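Local coordinates for putative pneumococcal surface protein (Streptococcus pneumoniae, PDB 4CNL), which probably attaches itself to the pneumococcal surface by recognising the choline residues of cell-wall teichoic acids through a string of choline-binding repeats, at residues Y31-G36 with E42-S47; V6-D9 with Y14-G17; Q50-L55 with M78-W83. All blocks are in the same frame, centred on the assembly; numbering follows the deposited sequence.

How the contacts relate
Contacts 1 and 2 lie at the surface, whereas contact 3, nearer the middle of the elongated chain, is partly buried. Contact 2 stays within the hairpin of strands 4-8 and 11-15, contact 1 joins the end of one hairpin to the next, and contact 3 sets strand 51-55 against the segment leading into strand 82-86. Contacts 1 and 3 share a sheet, in which strands 42-46 and 51-55 are neighbours, and both touch the same choline; contact 2 meets contact 1 through Leu32 packing on Tyr14. The chemistry shifts accordingly, from mainly apolar packing of side chains in contact 2, through a salt bridge and a CH-pi contact in contact 1, to ligand, water and backbone bonding in contact 3.

Contact 1: residues Y31-G36 with E42-S47; sequences YLKADG and EWIYDS. With CHT (choline ion), chain H.
In a choline-binding repeat of this solenoid-like module, Tyr31 and Lys33, at the end of strand 30-32 and in the turn that follows, pack against Ile44 and Glu42 of strand 42-46 in the next hairpin. The apolar half is a CH-pi contact: Ile44 CG2 lies over one face of the Tyr31 ring, 4.0 Å from its centroid and offset toward the rim, with Tyr31 CE2 the nearest ring atom at 3.8 Å. The two side chains cross at about a right angle, and with CG anti to the backbone N (chi1 -176°) the Tyr31 ring is carried across toward strand 42-46.

Asp46 approaches the same ring obliquely, its OD2 4.1 Å from Tyr31 CE1. Its carboxylate is engaged elsewhere, with Ser48 and the indole NH of Trp26, a residue of a neighbouring choline pocket. On its other side, strand 42-46 presents Trp43 to a choline whose C8 methyl sits over the ring, 3.5 Å from Trp43 CE2, so Trp43 faces the ligand while its neighbours Glu42 and Ile44 point to segment 31-36.

A type I turn from Lys33 to Gly36 is closed by Gly36 N on Lys33 O. From it Lys33, bent at chi3 (-72°), reaches Glu42 from the opposite direction in a salt bridge: Lys33 NZ lies 2.9 Å from Glu42 OE2, on its syn lone-pair side, and OE2 also accepts the backbone N-H of Gln40.

Contact 2: residues V6-D9 with Y14-G17; sequences VKQD and YFDG
Apolar packing between Val6 and Phe15 carries most of this contact. The CG2 methyl of Val6 comes to 3.6 Å from Phe15 CD1, and Val6 CB is 3.7 Å from Phe15 CE1, so the branched side chain rests against the CD1-CE1 side of the ring, approaching it obliquely. Val6 CG2 is anti to the carbonyl carbon, which leaves this methyl, more than CG1, to do the touching. On the other strand Phe15 has its CG beside its own backbone N (chi1 -75°), a turn that swings the ring back toward Val6; Leu21 packs on Phe15 as well.

Backbone pairing comes from the beta hairpin of strands 4-8 and 11-15, the first in the chain and part of a putative cell-wall-binding repeat. Backbone hydrogen bonds join Val6 to Tyr13 and Phe15 to Gly4, and the CA atoms of Val6 and Tyr14 are 6.1 Å apart.

Polar contact with the ring is limited to Gln8. From an extended chain, its OE1 meets the ring edge near the ring plane, 3.8 Å from Phe15 CZ and equally 3.8 Å from Phe15 CE1. Gln8 and Phe15 come from opposite directions, with the amide turned 51° from the ring, and the Gln8 side chain also touches Tyr13.

Contact 3: residues Q50-L55 with M78-W83; sequences QAWYYL and MAQGEW. With CHT (choline ion), chain B; CHT (choline ion), chain H.
Trp52 and Met78 lie side by side, pointing the same way, and form the tight part of the contact. Met78 CE is 3.6 Å from Trp52 CD1, while SD stands obliquely to the five-membered ring, 5.1 Å from its centroid, in a Met-aromatic contact. The backbones also join: Met78 N donates to Trp52 O over 2.9 Å at 160°. With its CG anti to the backbone N (chi1 -173°), Met78 runs alongside the indole and reaches the ligand.

Both residues belong to a choline pocket between the hairpin of strands 42-46 and 51-55, which gives Trp43 and Trp52, and the next one, whose strand 70-72 gives Tyr70, with Met78 following it. The choline C6 methyl lies over one face of Trp52, 3.8 Å from Trp52 CE2 and 3.7 Å from Met78 SD, consistent with cation-pi recognition of the ammonium.

Toward Gln80 the packing is looser and water enters. One water accepts from Trp52 N and donates to Met78 O and Gln80 OE1, linking the two segments. Gln80 OE1 also meets the indole edge in plane, 3.9 Å from Trp52 CD1. Further on, a second choline lies over one face of Trp83, its C7 3.3 Å from Trp83 CE2.

Contact 1: residues Y31-G36 with E42-S47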
loop_
_atom_site.group_PDB
_atom_site.type_symbol
_atom_site.label_atom_id
_atom_site.label_comp_id
_atom_site.label_asym_id
_atom_site.label_seq_id
_atom_site.Cartn_x
_atom_site.Cartn_y
_atom_site.Cartn_z
ATOM N N TYR A 31 12.530 2.532 -21.097
ATOM C CA TYR A 31 11.428 2.907 -21.968
ATOM C C TYR A 31 11.834 4.033 -22.913
ATOM O O TYR A 31 12.324 5.066 -22.462
ATOM C CB TYR A 31 10.208 3.342 -21.136
ATOM C CG TYR A 31 9.028 3.645 -22.013
ATOM C CD1 TYR A 31 8.253 2.612 -22.533
ATOM C CD2 TYR A 31 8.712 4.957 -22.369
ATOM C CE1 TYR A 31 7.182 2.872 -23.373
ATOM C CE2 TYR A 31 7.629 5.233 -23.201
ATOM C CZ TYR A 31 6.874 4.180 -23.705
ATOM O OH TYR A 31 5.808 4.413 -24.547
ATOM N N LEU A 32 11.622 3.831 -24.213
ATOM C CA LEU A 32 11.924 4.852 -25.215
ATOM C C LEU A 32 10.660 5.629 -25.557
ATOM O O LEU A 32 9.635 5.051 -25.941
ATOM C CB LEU A 32 12.525 4.222 -26.477
ATOM C CG LEU A 32 13.926 3.591 -26.408
ATOM C CD1 LEU A 32 14.918 4.495 -25.702
ATOM C CD2 LEU A 32 13.882 2.206 -25.738
ATOM N N LYS A 33 10.732 6.947 -25.416
ATOM C CA LYS A 33 9.561 7.801 -25.593
ATOM C C LYS A 33 9.259 8.083 -27.073
ATOM O O LYS A 33 9.875 7.502 -27.964
ATOM C CB LYS A 33 9.764 9.100 -24.811
ATOM C CG LYS A 33 9.921 8.851 -23.315
ATOM C CD LYS A 33 10.041 10.144 -22.501
ATOM C CE LYS A 33 11.386 10.824 -22.720
ATOM N NZ LYS A 33 11.596 11.959 -21.757
ATOM N N ALA A 34 8.300 8.968 -27.330
ATOM C CA ALA A 34 7.812 9.175 -28.692
ATOM C C ALA A 34 8.879 9.724 -29.637
ATOM O O ALA A 34 8.825 9.486 -30.849
ATOM C CB ALA A 34 6.590 10.105 -28.677
ATOM N N ASP A 35 9.847 10.454 -29.086
ATOM C CA ASP A 35 10.921 11.023 -29.893
ATOM C C ASP A 35 12.156 10.118 -29.882
ATOM O O ASP A 35 13.184 10.462 -30.453
ATOM C CB ASP A 35 11.289 12.430 -29.396
ATOM C CG ASP A 35 11.586 12.473 -27.910
ATOM O OD1 ASP A 35 11.658 11.400 -27.276
ATOM O OD2 ASP A 35 11.746 13.590 -27.362
ATOM N N GLY A 36 12.045 8.962 -29.227
ATOM C CA GLY A 36 13.158 8.029 -29.149
ATOM C C GLY A 36 14.015 8.215 -27.909
ATOM O O GLY A 36 14.893 7.402 -27.641
ATOM N N GLU A 42 10.958 9.961 -14.427
ATOM C CA GLU A 42 9.643 10.394 -14.837
ATOM C C GLU A 42 8.679 9.232 -14.898
ATOM O O GLU A 42 9.087 8.062 -15.013
ATOM C CB GLU A 42 9.711 11.098 -16.200
ATOM C CG GLU A 42 10.050 10.174 -17.353
ATOM C CD GLU A 42 10.315 10.935 -18.639
ATOM O OE1 GLU A 42 9.363 11.511 -19.203
ATOM O OE2 GLU A 42 11.478 10.958 -19.076
ATOM N N TRP A 43 7.401 9.587 -14.814
ATOM C CA TRP A 43 6.293 8.664 -14.927
ATOM C C TRP A 43 5.850 8.514 -16.367
ATOM O O TRP A 43 5.768 9.499 -17.101
ATOM C CB TRP A 43 5.114 9.151 -14.089
ATOM C CG TRP A 43 5.320 9.013 -12.629
ATOM C CD1 TRP A 43 5.793 9.960 -11.766
ATOM C CD2 TRP A 43 5.039 7.854 -11.847
ATOM N NE1 TRP A 43 5.831 9.453 -10.483
ATOM C CE2 TRP A 43 5.371 8.159 -10.510
ATOM C CE3 TRP A 43 4.537 6.583 -12.150
ATOM C CZ2 TRP A 43 5.229 7.235 -9.473
ATOM C CZ3 TRP A 43 4.400 5.664 -11.122
ATOM C CH2 TRP A 43 4.733 6.000 -9.796
ATOM N N ILE A 44 5.530 7.281 -16.750
ATOM C CA ILE A 44 5.008 6.975 -18.074
ATOM C C ILE A 44 3.795 6.060 -17.962
ATOM O O ILE A 44 3.830 5.085 -17.212
ATOM C CB ILE A 44 6.092 6.285 -18.956
ATOM C CG1 ILE A 44 7.097 7.311 -19.481
ATOM C CG2 ILE A 44 5.450 5.510 -20.099
ATOM C CD1 ILE A 44 6.534 8.228 -20.528
ATOM N N TYR A 45 2.720 6.375 -18.685
ATOM C CA TYR A 45 1.610 5.442 -18.796
ATOM C C TYR A 45 1.743 4.616 -20.065
ATOM O O TYR A 45 1.794 5.154 -21.177
ATOM C CB TYR A 45 0.252 6.154 -18.782
ATOM C CG TYR A 45 -0.893 5.178 -18.666
ATOM C CD1 TYR A 45 -1.322 4.730 -17.421
ATOM C CD2 TYR A 45 -1.528 4.680 -19.793
ATOM C CE1 TYR A 45 -2.362 3.820 -17.307
ATOM C CE2 TYR A 45 -2.575 3.770 -19.689
ATOM C CZ TYR A 45 -2.987 3.343 -18.442
ATOM O OH TYR A 45 -4.028 2.432 -18.332
ATOM N N ASP A 46 1.809 3.303 -19.896
ATOM C CA ASP A 46 1.885 2.400 -21.039
ATOM C C ASP A 46 0.486 1.893 -21.358
ATOM O O ASP A 46 -0.095 1.138 -20.581
ATOM C CB ASP A 46 2.835 1.235 -20.751
ATOM C CG ASP A 46 3.203 0.473 -22.004
ATOM O OD1 ASP A 46 2.308 0.268 -22.841
ATOM O OD2 ASP A 46 4.381 0.089 -22.162
ATOM N N SER A 47 -0.055 2.303 -22.502
ATOM C CA SER A 47 -1.429 1.944 -22.838
ATOM C C SER A 47 -1.561 0.450 -23.106
ATOM O O SER A 47 -2.646 -0.116 -22.968
ATOM C CB SER A 47 -1.916 2.738 -24.051
ATOM O OG SER A 47 -2.033 4.116 -23.749
HETATM C C4 CHT H . 1.317 11.642 -10.361
HETATM C C5 CHT H . 0.318 10.490 -10.484
HETATM C C6 CHT H . -0.009 8.321 -11.361
HETATM C C7 CHT H . 1.544 9.776 -12.359
HETATM C C8 CHT H . 1.995 8.837 -10.247
HETATM O O6 CHT H . 0.762 12.690 -9.574
HETATM N N1 CHT H . 0.965 9.353 -11.110
#

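Contact 2: residues V6-D9 with Y14-G17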
loop_
_atom_site.group_PDB
_atom_site.type_symbol
_atom_site.label_atom_id
_atom_site.label_comp_id
_atom_site.label_asym_id
_atom_site.label_seq_id
_atom_site.Cartn_x
_atom_site.Cartn_y
_atom_site.Cartn_z
ATOM N N VAL A 6 22.894 4.418 -27.627
ATOM C CA VAL A 6 23.705 5.502 -28.173
ATOM C C VAL A 6 23.262 6.811 -27.546
ATOM O O VAL A 6 22.067 7.101 -27.527
ATOM C CB VAL A 6 23.552 5.599 -29.707
ATOM C CG1 VAL A 6 24.236 6.837 -30.234
ATOM C CG2 VAL A 6 24.089 4.342 -30.385
ATOM N N LYS A 7 24.200 7.598 -27.029
ATOM C CA LYS A 7 23.848 8.908 -26.480
ATOM C C LYS A 7 24.078 9.991 -27.529
ATOM O O LYS A 7 25.188 10.139 -28.050
ATOM C CB LYS A 7 24.650 9.211 -25.209
ATOM C CG LYS A 7 24.082 10.363 -24.384
ATOM C CD LYS A 7 24.738 10.433 -23.017
ATOM C CE LYS A 7 24.135 11.545 -22.180
ATOM N NZ LYS A 7 24.899 11.742 -20.916
ATOM N N GLN A 8 23.016 10.723 -27.846
ATOM C CA GLN A 8 23.034 11.774 -28.864
ATOM C C GLN A 8 22.348 13.019 -28.357
ATOM O O GLN A 8 21.209 12.939 -27.886
ATOM C CB GLN A 8 22.291 11.351 -30.132
ATOM C CG GLN A 8 22.451 9.949 -30.589
ATOM C CD GLN A 8 21.909 9.794 -31.989
ATOM O OE1 GLN A 8 20.807 9.273 -32.195
ATOM N NE2 GLN A 8 22.666 10.279 -32.964
ATOM N N ASP A 9 23.004 14.167 -28.500
ATOM C CA ASP A 9 22.407 15.459 -28.157
ATOM C C ASP A 9 21.729 15.428 -26.786
ATOM O O ASP A 9 20.582 15.854 -26.637
ATOM C CB ASP A 9 21.411 15.879 -29.237
ATOM C CG ASP A 9 21.014 17.348 -29.137
ATOM O OD1 ASP A 9 21.820 18.162 -28.629
ATOM O OD2 ASP A 9 19.889 17.677 -29.566
ATOM N N TYR A 14 17.998 4.086 -28.362
ATOM C CA TYR A 14 18.303 2.688 -28.610
ATOM C C TYR A 14 18.078 2.354 -30.077
ATOM O O TYR A 14 16.981 2.514 -30.595
ATOM C CB TYR A 14 17.467 1.768 -27.711
ATOM C CG TYR A 14 17.853 0.321 -27.893
ATOM C CD1 TYR A 14 18.948 -0.217 -27.220
ATOM C CD2 TYR A 14 17.140 -0.501 -28.755
ATOM C CE1 TYR A 14 19.321 -1.540 -27.409
ATOM C CE2 TYR A 14 17.500 -1.825 -28.938
ATOM C CZ TYR A 14 18.585 -2.335 -28.268
ATOM O OH TYR A 14 18.934 -3.654 -28.453
ATOM N N PHE A 15 19.145 1.919 -30.748
ATOM C CA PHE A 15 19.060 1.489 -32.133
ATOM C C PHE A 15 18.747 0.003 -32.196
ATOM O O PHE A 15 19.476 -0.796 -31.606
ATOM C CB PHE A 15 20.381 1.762 -32.865
ATOM C CG PHE A 15 20.604 3.212 -33.217
ATOM C CD1 PHE A 15 20.981 4.137 -32.245
ATOM C CD2 PHE A 15 20.481 3.639 -34.533
ATOM C CE1 PHE A 15 21.204 5.476 -32.589
ATOM C CE2 PHE A 15 20.685 4.970 -34.885
ATOM C CZ PHE A 15 21.051 5.892 -33.917
ATOM N N ASP A 16 17.680 -0.378 -32.899
ATOM C CA ASP A 16 17.357 -1.801 -33.011
ATOM C C ASP A 16 18.303 -2.510 -33.986
ATOM O O ASP A 16 19.259 -1.919 -34.502
ATOM C CB ASP A 16 15.875 -2.029 -33.406
ATOM C CG ASP A 16 15.503 -1.527 -34.821
ATOM O OD1 ASP A 16 16.354 -1.430 -35.740
ATOM O OD2 ASP A 16 14.299 -1.262 -35.023
ATOM N N GLY A 17 18.037 -3.791 -34.221
ATOM C CA GLY A 17 18.926 -4.611 -35.030
ATOM C C GLY A 17 19.026 -4.150 -36.472
ATOM O O GLY A 17 20.026 -4.425 -37.135
#

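Contact 3: residues Q50-L55 with M78-W83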
loop_
_atom_site.group_PDB
_atom_site.type_symbol
_atom_site.label_atom_id
_atom_site.label_comp_id
_atom_site.label_asym_id
_atom_site.label_seq_id
_atom_site.Cartn_x
_atom_site.Cartn_y
_atom_site.Cartn_z
ATOM N N GLN A 50 -1.671 -1.163 -19.737
ATOM C CA GLN A 50 -2.689 -0.483 -18.944
ATOM C C GLN A 50 -2.181 -0.144 -17.541
ATOM O O GLN A 50 -2.829 -0.469 -16.547
ATOM C CB GLN A 50 -3.961 -1.335 -18.851
ATOM C CG GLN A 50 -4.788 -1.370 -20.126
ATOM C CD GLN A 50 -4.505 -2.585 -20.988
ATOM O OE1 GLN A 50 -3.360 -3.015 -21.127
ATOM N NE2 GLN A 50 -5.558 -3.153 -21.569
ATOM N N ALA A 51 -1.021 0.504 -17.465
ATOM C CA ALA A 51 -0.390 0.774 -16.177
ATOM C C ALA A 51 0.606 1.923 -16.225
ATOM O O ALA A 51 1.216 2.202 -17.256
ATOM C CB ALA A 51 0.301 -0.484 -15.658
ATOM N N TRP A 52 0.756 2.594 -15.093
ATOM C CA TRP A 52 1.813 3.565 -14.901
ATOM C C TRP A 52 3.112 2.880 -14.487
ATOM O O TRP A 52 3.103 1.917 -13.712
ATOM C CB TRP A 52 1.445 4.572 -13.808
ATOM C CG TRP A 52 0.398 5.564 -14.172
ATOM C CD1 TRP A 52 -0.937 5.501 -13.874
ATOM C CD2 TRP A 52 0.596 6.793 -14.881
ATOM N NE1 TRP A 52 -1.578 6.614 -14.365
ATOM C CE2 TRP A 52 -0.659 7.421 -14.985
ATOM C CE3 TRP A 52 1.718 7.421 -15.437
ATOM C CZ2 TRP A 52 -0.829 8.649 -15.623
ATOM C CZ3 TRP A 52 1.548 8.641 -16.069
ATOM C CH2 TRP A 52 0.285 9.238 -16.159
ATOM N N TYR A 53 4.223 3.423 -14.974
ATOM C CA TYR A 53 5.566 2.993 -14.578
ATOM C C TYR A 53 6.400 4.206 -14.222
ATOM O O TYR A 53 6.194 5.279 -14.783
ATOM C CB TYR A 53 6.248 2.224 -15.712
ATOM C CG TYR A 53 5.550 0.945 -16.089
ATOM C CD1 TYR A 53 4.469 0.950 -16.976
ATOM C CD2 TYR A 53 5.966 -0.265 -15.561
ATOM C CE1 TYR A 53 3.834 -0.232 -17.325
ATOM C CE2 TYR A 53 5.335 -1.447 -15.897
ATOM C CZ TYR A 53 4.272 -1.424 -16.774
ATOM O OH TYR A 53 3.649 -2.607 -17.110
ATOM N N TYR A 54 7.333 4.040 -13.289
ATOM C CA TYR A 54 8.279 5.101 -12.968
ATOM C C TYR A 54 9.677 4.727 -13.412
ATOM O O TYR A 54 10.242 3.739 -12.941
ATOM C CB TYR A 54 8.296 5.419 -11.474
ATOM C CG TYR A 54 9.160 6.625 -11.199
ATOM C CD1 TYR A 54 8.724 7.897 -11.548
ATOM C CD2 TYR A 54 10.425 6.491 -10.652
ATOM C CE1 TYR A 54 9.514 9.008 -11.331
ATOM C CE2 TYR A 54 11.229 7.603 -10.431
ATOM C CZ TYR A 54 10.762 8.854 -10.769
ATOM O OH TYR A 54 11.548 9.958 -10.556
ATOM N N LEU A 55 10.237 5.517 -14.326
ATOM C CA LEU A 55 11.624 5.312 -14.716
ATOM C C LEU A 55 12.546 6.108 -13.795
ATOM O O LEU A 55 12.392 7.320 -13.632
ATOM C CB LEU A 55 11.844 5.693 -16.184
ATOM C CG LEU A 55 11.133 4.805 -17.215
ATOM C CD1 LEU A 55 11.285 3.298 -16.893
ATOM C CD2 LEU A 55 9.657 5.197 -17.387
ATOM N N MET A 78 2.509 0.475 -11.326
ATOM C CA MET A 78 2.063 1.229 -10.160
ATOM C C MET A 78 0.782 0.627 -9.620
ATOM O O MET A 78 -0.178 0.414 -10.367
ATOM C CB MET A 78 1.841 2.698 -10.503
ATOM C CG MET A 78 1.533 3.530 -9.285
ATOM S SD MET A 78 0.924 5.162 -9.715
ATOM C CE MET A 78 -0.645 4.734 -10.382
ATOM N N ALA A 79 0.761 0.370 -8.315
ATOM C CA ALA A 79 -0.435 -0.146 -7.663
ATOM C C ALA A 79 -1.547 0.899 -7.619
ATOM O O ALA A 79 -1.297 2.090 -7.416
ATOM C CB ALA A 79 -0.084 -0.625 -6.255
ATOM N N GLN A 80 -2.782 0.440 -7.802
ATOM C CA GLN A 80 -3.943 1.322 -7.856
ATOM C C GLN A 80 -5.167 0.596 -7.350
ATOM O O GLN A 80 -5.534 -0.435 -7.906
ATOM C CB GLN A 80 -4.213 1.803 -9.294
ATOM C CG GLN A 80 -3.431 3.019 -9.710
ATOM C CD GLN A 80 -3.731 3.479 -11.141
ATOM O OE1 GLN A 80 -3.223 2.912 -12.112
ATOM N NE2 GLN A 80 -4.543 4.524 -11.268
ATOM N N GLY A 81 -5.797 1.139 -6.312
ATOM C CA GLY A 81 -7.009 0.563 -5.757
ATOM C C GLY A 81 -6.830 -0.882 -5.353
ATOM O O GLY A 81 -7.649 -1.744 -5.685
ATOM N N GLU A 82 -5.762 -1.159 -4.615
ATOM C CA GLU A 82 -5.436 -2.536 -4.309
ATOM C C GLU A 82 -4.510 -2.631 -3.118
ATOM O O GLU A 82 -3.809 -1.674 -2.766
ATOM C CB GLU A 82 -4.793 -3.221 -5.521
ATOM C CG GLU A 82 -3.421 -2.675 -5.882
ATOM C CD GLU A 82 -2.899 -3.217 -7.216
ATOM O OE1 GLU A 82 -2.607 -4.431 -7.301
ATOM O OE2 GLU A 82 -2.784 -2.422 -8.169
ATOM N N TRP A 83 -4.528 -3.808 -2.509
ATOM C CA TRP A 83 -3.612 -4.157 -1.437
ATOM C C TRP A 83 -2.324 -4.726 -1.990
ATOM O O TRP A 83 -2.349 -5.528 -2.920
ATOM C CB TRP A 83 -4.257 -5.183 -0.515
ATOM C CG TRP A 83 -5.363 -4.623 0.291
ATOM C CD1 TRP A 83 -6.689 -4.604 -0.029
ATOM C CD2 TRP A 83 -5.243 -3.980 1.566
ATOM N NE1 TRP A 83 -7.407 -3.995 0.980
ATOM C CE2 TRP A 83 -6.540 -3.594 1.964
ATOM C CE3 TRP A 83 -4.162 -3.696 2.411
ATOM C CZ2 TRP A 83 -6.789 -2.935 3.180
ATOM C CZ3 TRP A 83 -4.404 -3.044 3.612
ATOM C CH2 TRP A 83 -5.713 -2.669 3.984
HETATM C C4 CHT B . -4.155 -9.332 4.477
HETATM C C5 CHT B . -4.814 -7.962 4.538
HETATM C C6 CHT B . -6.659 -8.783 3.295
HETATM C C7 CHT B . -6.289 -6.470 3.510
HETATM C C8 CHT B . -4.856 -7.784 2.175
HETATM O O6 CHT B . -4.846 -10.210 5.351
HETATM N N1 CHT B . -5.655 -7.754 3.380
HETATM C C4 CHT H . 1.317 11.642 -10.361
HETATM C C5 CHT H . 0.318 10.490 -10.484
HETATM C C6 CHT H . -0.009 8.321 -11.361
HETATM C C7 CHT H . 1.544 9.776 -12.359
HETATM C C8 CHT H . 1.995 8.837 -10.247
HETATM O O6 CHT H . 0.762 12.690 -9.574
HETATM N N1 CHT H . 0.965 9.353 -11.110
HETATM O O HOH W 1 -0.780 1.583 -12.847
#